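Local atomic coordinates of DNA-binding protein reb1 (Schizosaccharomyces pombe, PDB entry 5EYB), a protein that binds specific DNA sites in ribosomal gene spacers and upstream of many other genes, and has a role in terminating transcription by RNA polymerase I. Residues 97-102 against 158-163; 128-133 against 166-171. All coordinates share one frame; numbering follows the deposited sequence.

Contact 1: residues 97-102 against 158-163; sequences GDFGVQ and YHHVRR. With nucleotides of chain C; nucleotides of chain B.
Phe-99 and His-160 stack face to face, with ring centroids 3.8 Å apart and planes inclined by 21°. The side chains run past one another in opposite directions, with ND1 of His-160 over the middle of the Phe-99 ring and CZ of Phe-99 3.4 Å from CB of His-160. The histidine gets there with CG anti to its backbone N (chi1 177°), which sends the imidazole out from the helix toward the loop. Phe-99 has CG beside its own N (chi1 -83°), which turns its ring toward the helix.

Stacked this way, the imidazole is turned edge-on to the DNA backbone. Its ND1 donates to OP1 of DC16 of chain C at 2.6 Å, with the phosphate oxygen close to the ring plane. Replacing Phe-99 with an alanine would probably remove the surface that the imidazole lies against and leave His-160 freer to turn away from this phosphate. OP2 of the same phosphate takes a weak bond from Arg-163 NH1, and the guanidinium of this arginine lies with one face over the cytosine of DC16, its CZ 3.7 Å from C5.

The backbone N of Gly-97 donates to OP1 of DT17 of chain C at 2.9 Å, and His-159 places CD2 against the thymine methyl C7 of DT17 while its NE2 hydrogen-bonds O4 of a further thymine. Tyr-158 turns the other way, its OH donating to OP2 of DG8 of chain B at 2.8 Å, so this helix touches both strands.

Helix 154-164 supplies most of the DNA contacts here; the loop leading into helix 101-116 adds Gly-97 N and the phenylalanine. Ile-107 of helix 101-116 touches the side chains of both Phe-99 and His-160, and helix 136-147 packs against Tyr-158, Val-161 and Arg-162.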
loop_
_atom_site.group_PDB
_atom_site.type_symbol
_atom_site.label_atom_id
_atom_site.label_comp_id
_atom_site.label_asym_id
_atom_site.label_seq_id
_atom_site.Cartn_x
_atom_site.Cartn_y
_atom_site.Cartn_z
ATOM N N GLY A 97 3.273 13.952 7.447
ATOM C CA GLY A 97 3.257 12.513 7.269
ATOM C C GLY A 97 3.428 11.772 8.578
ATOM O O GLY A 97 3.037 12.268 9.633
ATOM N N ASP A 98 4.025 10.586 8.502
ATOM C CA ASP A 98 4.181 9.717 9.664
ATOM C C ASP A 98 4.860 10.421 10.832
ATOM O O ASP A 98 5.729 11.271 10.645
ATOM C CB ASP A 98 4.966 8.458 9.287
ATOM C CG ASP A 98 4.150 7.489 8.445
ATOM O OD1 ASP A 98 2.907 7.595 8.454
ATOM O OD2 ASP A 98 4.747 6.617 7.781
ATOM N N PHE A 99 4.436 10.064 12.038
ATOM C CA PHE A 99 4.957 10.661 13.257
ATOM C C PHE A 99 6.248 9.992 13.696
ATOM O O PHE A 99 6.339 8.769 13.739
ATOM C CB PHE A 99 3.919 10.576 14.374
ATOM C CG PHE A 99 2.896 11.672 14.334
ATOM C CD1 PHE A 99 2.043 11.804 13.255
ATOM C CD2 PHE A 99 2.784 12.566 15.383
ATOM C CE1 PHE A 99 1.099 12.816 13.220
ATOM C CE2 PHE A 99 1.841 13.577 15.355
ATOM C CZ PHE A 99 0.999 13.700 14.273
ATOM N N GLY A 100 7.246 10.806 14.022
ATOM C CA GLY A 100 8.519 10.299 14.497
ATOM C C GLY A 100 8.401 9.716 15.889
ATOM O O GLY A 100 7.492 10.062 16.643
ATOM N N VAL A 101 9.334 8.834 16.231
ATOM C CA VAL A 101 9.314 8.133 17.509
ATOM C C VAL A 101 9.378 9.085 18.705
ATOM O O VAL A 101 8.888 8.763 19.787
ATOM C CB VAL A 101 10.480 7.127 17.602
ATOM C CG1 VAL A 101 10.356 6.076 16.509
ATOM C CG2 VAL A 101 11.820 7.844 17.506
ATOM N N GLN A 102 9.974 10.256 18.509
ATOM C CA GLN A 102 10.083 11.235 19.583
ATOM C C GLN A 102 8.786 12.022 19.721
ATOM O O GLN A 102 8.439 12.480 20.807
ATOM C CB GLN A 102 11.257 12.186 19.339
ATOM C CG GLN A 102 11.574 13.097 20.518
ATOM C CD GLN A 102 12.086 12.334 21.726
ATOM O OE1 GLN A 102 12.616 11.229 21.599
ATOM N NE2 GLN A 102 11.927 12.920 22.908
ATOM N N TYR A 158 -4.000 16.710 15.975
ATOM C CA TYR A 158 -5.375 16.468 16.387
ATOM C C TYR A 158 -5.920 15.151 15.819
ATOM O O TYR A 158 -6.535 14.367 16.545
ATOM C CB TYR A 158 -6.259 17.643 15.964
ATOM C CG TYR A 158 -7.751 17.388 16.072
ATOM C CD1 TYR A 158 -8.413 17.510 17.288
ATOM C CD2 TYR A 158 -8.499 17.045 14.950
ATOM C CE1 TYR A 158 -9.769 17.285 17.385
ATOM C CE2 TYR A 158 -9.853 16.821 15.038
ATOM C CZ TYR A 158 -10.487 16.944 16.255
ATOM O OH TYR A 158 -11.842 16.715 16.341
ATOM N N HIS A 159 -5.691 14.909 14.528
ATOM C CA HIS A 159 -6.138 13.666 13.895
ATOM C C HIS A 159 -5.403 12.463 14.461
ATOM O O HIS A 159 -5.999 11.414 14.706
ATOM C CB HIS A 159 -5.934 13.715 12.381
ATOM C CG HIS A 159 -6.939 14.556 11.656
ATOM N ND1 HIS A 159 -8.282 14.545 11.965
ATOM C CD2 HIS A 159 -6.794 15.430 10.632
ATOM C CE1 HIS A 159 -8.921 15.379 11.163
ATOM N NE2 HIS A 159 -8.040 15.928 10.344
ATOM N N HIS A 160 -4.099 12.627 14.658
ATOM C CA HIS A 160 -3.250 11.563 15.174
ATOM C C HIS A 160 -3.722 11.065 16.533
ATOM O O HIS A 160 -3.882 9.863 16.737
ATOM C CB HIS A 160 -1.808 12.050 15.279
ATOM C CG HIS A 160 -0.875 11.039 15.863
ATOM N ND1 HIS A 160 -0.198 10.119 15.092
ATOM C CD2 HIS A 160 -0.520 10.788 17.145
ATOM C CE1 HIS A 160 0.543 9.353 15.873
ATOM N NE2 HIS A 160 0.363 9.738 17.124
ATOM N N VAL A 161 -3.943 11.998 17.454
ATOM C CA VAL A 161 -4.355 11.669 18.811
ATOM C C VAL A 161 -5.667 10.888 18.823
ATOM O O VAL A 161 -5.795 9.883 19.526
ATOM C CB VAL A 161 -4.506 12.939 19.675
ATOM C CG1 VAL A 161 -5.175 12.613 21.003
ATOM C CG2 VAL A 161 -3.150 13.592 19.901
ATOM N N ARG A 162 -6.631 11.347 18.031
ATOM C CA ARG A 162 -7.934 10.696 17.948
ATOM C C ARG A 162 -7.815 9.259 17.448
ATOM O O ARG A 162 -8.434 8.348 18.000
ATOM C CB ARG A 162 -8.870 11.496 17.040
ATOM C CG ARG A 162 -9.395 12.762 17.688
ATOM C CD ARG A 162 -9.967 13.722 16.666
ATOM N NE ARG A 162 -11.084 13.166 15.908
ATOM C CZ ARG A 162 -12.333 13.083 16.359
ATOM N NH1 ARG A 162 -12.633 13.503 17.581
ATOM N NH2 ARG A 162 -13.282 12.567 15.589
ATOM N N ARG A 163 -7.006 9.062 16.411
ATOM C CA ARG A 163 -6.809 7.737 15.844
ATOM C C ARG A 163 -6.066 6.837 16.828
ATOM O O ARG A 163 -6.384 5.655 16.958
ATOM C CB ARG A 163 -6.051 7.825 14.517
ATOM C CG ARG A 163 -6.049 6.532 13.720
ATOM C CD ARG A 163 -5.682 6.761 12.260
ATOM N NE ARG A 163 -6.748 7.415 11.500
ATOM C CZ ARG A 163 -6.775 8.714 11.209
ATOM N NH1 ARG A 163 -5.794 9.509 11.613
ATOM N NH2 ARG A 163 -7.785 9.220 10.512
ATOM P P DC C 16 -1.217 8.806 11.782
ATOM O OP1 DC C 16 -0.094 9.254 12.630
ATOM O OP2 DC C 16 -2.600 8.835 12.309
ATOM O "O5'" DC C 16 -1.210 9.667 10.443
ATOM C "C5'" DC C 16 -0.083 9.649 9.601
ATOM C "C4'" DC C 16 -0.346 10.488 8.372
ATOM O "O4'" DC C 16 -1.358 9.835 7.560
ATOM C "C3'" DC C 16 -0.878 11.896 8.671
ATOM O "O3'" DC C 16 -0.188 12.861 7.909
ATOM C "C2'" DC C 16 -2.340 11.822 8.262
ATOM C "C1'" DC C 16 -2.302 10.793 7.150
ATOM N N1 DC C 16 -3.602 10.127 6.951
ATOM C C2 DC C 16 -4.288 10.300 5.748
ATOM O O2 DC C 16 -3.776 10.988 4.860
ATOM N N3 DC C 16 -5.490 9.697 5.589
ATOM C C4 DC C 16 -6.004 8.962 6.578
ATOM N N4 DC C 16 -7.194 8.384 6.378
ATOM C C5 DC C 16 -5.322 8.789 7.814
ATOM C C6 DC C 16 -4.140 9.392 7.959
ATOM P P DG B 8 -14.045 17.907 19.025
ATOM O OP1 DG B 8 -14.992 17.605 20.120
ATOM O OP2 DG B 8 -12.773 17.161 18.923
ATOM O "O5'" DG B 8 -14.815 17.751 17.636
ATOM C "C5'" DG B 8 -16.020 18.460 17.426
ATOM C "C4'" DG B 8 -16.807 17.885 16.259
ATOM O "O4'" DG B 8 -16.470 18.590 15.038
ATOM C "C3'" DG B 8 -16.591 16.403 15.973
ATOM O "O3'" DG B 8 -17.833 15.822 15.592
ATOM C "C2'" DG B 8 -15.586 16.415 14.818
ATOM C "C1'" DG B 8 -15.976 17.686 14.068
ATOM N N9 DG B 8 -14.861 18.341 13.387
ATOM C C8 DG B 8 -13.627 18.635 13.916
ATOM N N7 DG B 8 -12.836 19.248 13.080
ATOM C C5 DG B 8 -13.597 19.378 11.924
ATOM C C6 DG B 8 -13.269 19.964 10.677
ATOM O O6 DG B 8 -12.208 20.502 10.335
ATOM N N1 DG B 8 -14.324 19.887 9.778
ATOM C C2 DG B 8 -15.543 19.315 10.045
ATOM N N2 DG B 8 -16.437 19.336 9.045
ATOM N N3 DG B 8 -15.866 18.762 11.209
ATOM C C4 DG B 8 -14.847 18.830 12.099
ATOM P P DT C 17 -0.547 14.418 8.073
ATOM O OP1 DT C 17 0.711 15.179 7.932
ATOM O OP2 DT C 17 -1.383 14.609 9.282
ATOM O "O5'" DT C 17 -1.457 14.719 6.803
ATOM C "C5'" DT C 17 -0.956 14.481 5.506
ATOM C "C4'" DT C 17 -1.862 15.106 4.465
ATOM O "O4'" DT C 17 -3.121 14.381 4.414
ATOM C "C3'" DT C 17 -2.226 16.570 4.713
ATOM O "O3'" DT C 17 -2.252 17.254 3.473
ATOM C "C2'" DT C 17 -3.621 16.478 5.331
ATOM C "C1'" DT C 17 -4.196 15.280 4.588
ATOM N N1 DT C 17 -5.283 14.569 5.324
ATOM C C2 DT C 17 -6.522 14.436 4.734
ATOM O O2 DT C 17 -6.793 14.883 3.631
ATOM N N3 DT C 17 -7.441 13.756 5.482
ATOM C C4 DT C 17 -7.256 13.203 6.737
ATOM O O4 DT C 17 -8.150 12.608 7.328
ATOM C C5 DT C 17 -5.940 13.375 7.301
ATOM C C7 DT C 17 -5.628 12.817 8.659
ATOM C C6 DT C 17 -5.024 14.040 6.574
#

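Contact 2: residues 128-133 against 166-171; sequences QIWAGK and NPFEDR. With nucleotides of chain B.
The indole of Trp-130 receives the edge of Phe-168 on one face, a T-shaped pair with centroids 5.4 Å apart, measured to the six-membered ring, and planes at 84°. CE2 of Phe-168 makes the touch, 3.9 Å from CE3 of Trp-130, toward the indole rim. On the opposite face lies the guanidinium of Arg-162 in a cation-pi contact. One face of the Phe-168 ring is covered by CG of the preceding Pro-167. At the pyrrole end of the indole, CD of Pro-167 approaches CD1 of Trp-130 at 3.5 Å, and CB of Asn-166 comes within 3.6 Å of NE1. NE1 donates to the backbone O of Arg-162, with a weak second bond to O of Tyr-165, which would limit rotation of the indole. With CG beside its backbone N (chi1 -75°), Trp-130 directs the indole from the end of helix 122-129 toward the loop.

Lys-133 runs its aliphatic chain beside the sugar of DG8 of chain B, with CD 3.7 Å from C5'. Pro-204, opening helix 204-215 of the predicted helix-turn-helix, touches both aromatic side chains, so this proline-flanked T-shaped pair packs the Myb-associated part against the first Myb-type repeat.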
loop_
_atom_site.group_PDB
_atom_site.type_symbol
_atom_site.label_atom_id
_atom_site.label_comp_id
_atom_site.label_asym_id
_atom_site.label_seq_id
_atom_site.Cartn_x
_atom_site.Cartn_y
_atom_site.Cartn_z
ATOM N N GLN A 128 -13.746 10.726 26.102
ATOM C CA GLN A 128 -13.908 12.174 26.147
ATOM C C GLN A 128 -13.381 12.830 24.873
ATOM O O GLN A 128 -13.920 13.839 24.419
ATOM C CB GLN A 128 -13.205 12.753 27.374
ATOM C CG GLN A 128 -13.902 12.428 28.683
ATOM C CD GLN A 128 -15.318 12.967 28.734
ATOM O OE1 GLN A 128 -15.545 14.164 28.562
ATOM N NE2 GLN A 128 -16.280 12.082 28.964
ATOM N N ILE A 129 -12.328 12.257 24.300
ATOM C CA ILE A 129 -11.814 12.727 23.020
ATOM C C ILE A 129 -12.890 12.563 21.953
ATOM O O ILE A 129 -13.120 13.460 21.139
ATOM C CB ILE A 129 -10.544 11.959 22.591
ATOM C CG1 ILE A 129 -9.371 12.276 23.521
ATOM C CG2 ILE A 129 -10.169 12.300 21.163
ATOM C CD1 ILE A 129 -8.809 13.663 23.353
ATOM N N TRP A 130 -13.560 11.416 21.983
ATOM C CA TRP A 130 -14.547 11.062 20.968
ATOM C C TRP A 130 -15.992 11.341 21.389
ATOM O O TRP A 130 -16.928 10.851 20.764
ATOM C CB TRP A 130 -14.401 9.583 20.600
ATOM C CG TRP A 130 -13.213 9.297 19.749
ATOM C CD1 TRP A 130 -11.941 9.040 20.172
ATOM C CD2 TRP A 130 -13.181 9.236 18.319
ATOM N NE1 TRP A 130 -11.119 8.824 19.092
ATOM C CE2 TRP A 130 -11.858 8.940 17.944
ATOM C CE3 TRP A 130 -14.145 9.406 17.322
ATOM C CZ2 TRP A 130 -11.474 8.809 16.612
ATOM C CZ3 TRP A 130 -13.762 9.275 16.003
ATOM C CH2 TRP A 130 -12.437 8.980 15.658
ATOM N N ALA A 131 -16.173 12.136 22.438
ATOM C CA ALA A 131 -17.511 12.420 22.952
ATOM C C ALA A 131 -18.230 13.506 22.154
ATOM O O ALA A 131 -18.734 14.468 22.731
ATOM C CB ALA A 131 -17.435 12.818 24.417
ATOM N N GLY A 132 -18.280 13.348 20.834
ATOM C CA GLY A 132 -18.931 14.320 19.972
ATOM C C GLY A 132 -18.288 15.692 20.051
ATOM O O GLY A 132 -17.464 16.052 19.212
ATOM N N LYS A 133 -18.669 16.461 21.067
ATOM C CA LYS A 133 -18.054 17.758 21.329
ATOM C C LYS A 133 -17.222 17.690 22.606
ATOM O O LYS A 133 -17.768 17.637 23.707
ATOM C CB LYS A 133 -19.116 18.856 21.445
ATOM C CG LYS A 133 -20.025 18.987 20.230
ATOM C CD LYS A 133 -19.250 19.352 18.969
ATOM C CE LYS A 133 -20.174 19.412 17.757
ATOM N NZ LYS A 133 -19.468 19.823 16.510
ATOM N N ASN A 166 -8.671 5.917 20.953
ATOM C CA ASN A 166 -10.078 5.742 20.640
ATOM C C ASN A 166 -10.706 4.704 21.561
ATOM O O ASN A 166 -10.005 3.843 22.088
ATOM C CB ASN A 166 -10.245 5.334 19.173
ATOM C CG ASN A 166 -9.525 4.045 18.844
ATOM O OD1 ASN A 166 -10.100 2.958 18.929
ATOM N ND2 ASN A 166 -8.256 4.157 18.467
ATOM N N PRO A 167 -12.030 4.794 21.769
ATOM C CA PRO A 167 -12.752 3.850 22.628
ATOM C C PRO A 167 -13.181 2.584 21.889
ATOM O O PRO A 167 -13.657 1.636 22.513
ATOM C CB PRO A 167 -13.971 4.657 23.068
ATOM C CG PRO A 167 -14.252 5.530 21.895
ATOM C CD PRO A 167 -12.905 5.890 21.315
ATOM N N PHE A 168 -13.016 2.580 20.571
ATOM C CA PHE A 168 -13.424 1.449 19.749
ATOM C C PHE A 168 -12.394 0.328 19.821
ATOM O O PHE A 168 -11.261 0.543 20.249
ATOM C CB PHE A 168 -13.631 1.893 18.301
ATOM C CG PHE A 168 -14.403 3.178 18.168
ATOM C CD1 PHE A 168 -15.786 3.186 18.249
ATOM C CD2 PHE A 168 -13.744 4.381 17.966
ATOM C CE1 PHE A 168 -16.500 4.367 18.130
ATOM C CE2 PHE A 168 -14.453 5.567 17.845
ATOM C CZ PHE A 168 -15.832 5.560 17.926
ATOM N N GLU A 169 -12.795 -0.867 19.402
ATOM C CA GLU A 169 -11.903 -2.023 19.416
ATOM C C GLU A 169 -11.137 -2.128 18.103
ATOM O O GLU A 169 -11.690 -2.540 17.083
ATOM C CB GLU A 169 -12.690 -3.310 19.674
ATOM N N ASP A 170 -9.861 -1.754 18.137
ATOM C CA ASP A 170 -9.039 -1.717 16.932
ATOM C C ASP A 170 -8.512 -3.098 16.553
ATOM O O ASP A 170 -7.719 -3.695 17.284
ATOM C CB ASP A 170 -7.871 -0.744 17.115
ATOM N N ARG A 171 -8.960 -3.597 15.405
ATOM C CA ARG A 171 -8.518 -4.891 14.896
ATOM C C ARG A 171 -8.712 -4.973 13.384
ATOM O O ARG A 171 -9.526 -4.246 12.812
ATOM C CB ARG A 171 -9.268 -6.028 15.594
ATOM C CG ARG A 171 -10.777 -5.966 15.446
ATOM C CD ARG A 171 -11.450 -7.010 16.319
ATOM N NE ARG A 171 -12.901 -7.017 16.154
ATOM C CZ ARG A 171 -13.553 -7.816 15.317
ATOM N NH1 ARG A 171 -12.884 -8.680 14.564
ATOM N NH2 ARG A 171 -14.875 -7.755 15.232
ATOM P P DG B 8 -14.045 17.907 19.025
ATOM O OP1 DG B 8 -14.992 17.605 20.120
ATOM O OP2 DG B 8 -12.773 17.161 18.923
ATOM O "O5'" DG B 8 -14.815 17.751 17.636
ATOM C "C5'" DG B 8 -16.020 18.460 17.426
ATOM C "C4'" DG B 8 -16.807 17.885 16.259
ATOM O "O4'" DG B 8 -16.470 18.590 15.038
ATOM C "C3'" DG B 8 -16.591 16.403 15.973
ATOM O "O3'" DG B 8 -17.833 15.822 15.592
ATOM C "C2'" DG B 8 -15.586 16.415 14.818
ATOM C "C1'" DG B 8 -15.976 17.686 14.068
ATOM N N9 DG B 8 -14.861 18.341 13.387
ATOM C C8 DG B 8 -13.627 18.635 13.916
ATOM N N7 DG B 8 -12.836 19.248 13.080
ATOM C C5 DG B 8 -13.597 19.378 11.924
ATOM C C6 DG B 8 -13.269 19.964 10.677
ATOM O O6 DG B 8 -12.208 20.502 10.335
ATOM N N1 DG B 8 -14.324 19.887 9.778
ATOM C C2 DG B 8 -15.543 19.315 10.045
ATOM N N2 DG B 8 -16.437 19.336 9.045
ATOM N N3 DG B 8 -15.866 18.762 11.209
ATOM C C4 DG B 8 -14.847 18.830 12.099
#

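Overall arrangement
Contacts 1 and 2 lie with their centres about 16 Å apart, on the same side of the chain's centre. Their segments alternate along the chain: 97-102, 128-133, 158-163, then 166-171. Helix 154-164 supplies one side of contact 1, and the loop that follows it supplies one side of contact 2. The helix meets the loop before helix 101-116 in contact 1, and the chain leaving it meets the end of helix 122-129 in contact 2. The two also touch directly, with CG of Arg-162 packed 3.6 Å from CG2 of Ile-129. Two DNA-contacting regions, helix 154-164 and the chain after helix 122-129, are thereby held in one packed unit through Trp-130 and Arg-162, together with the loop between helix 154-164 and helix 176-189.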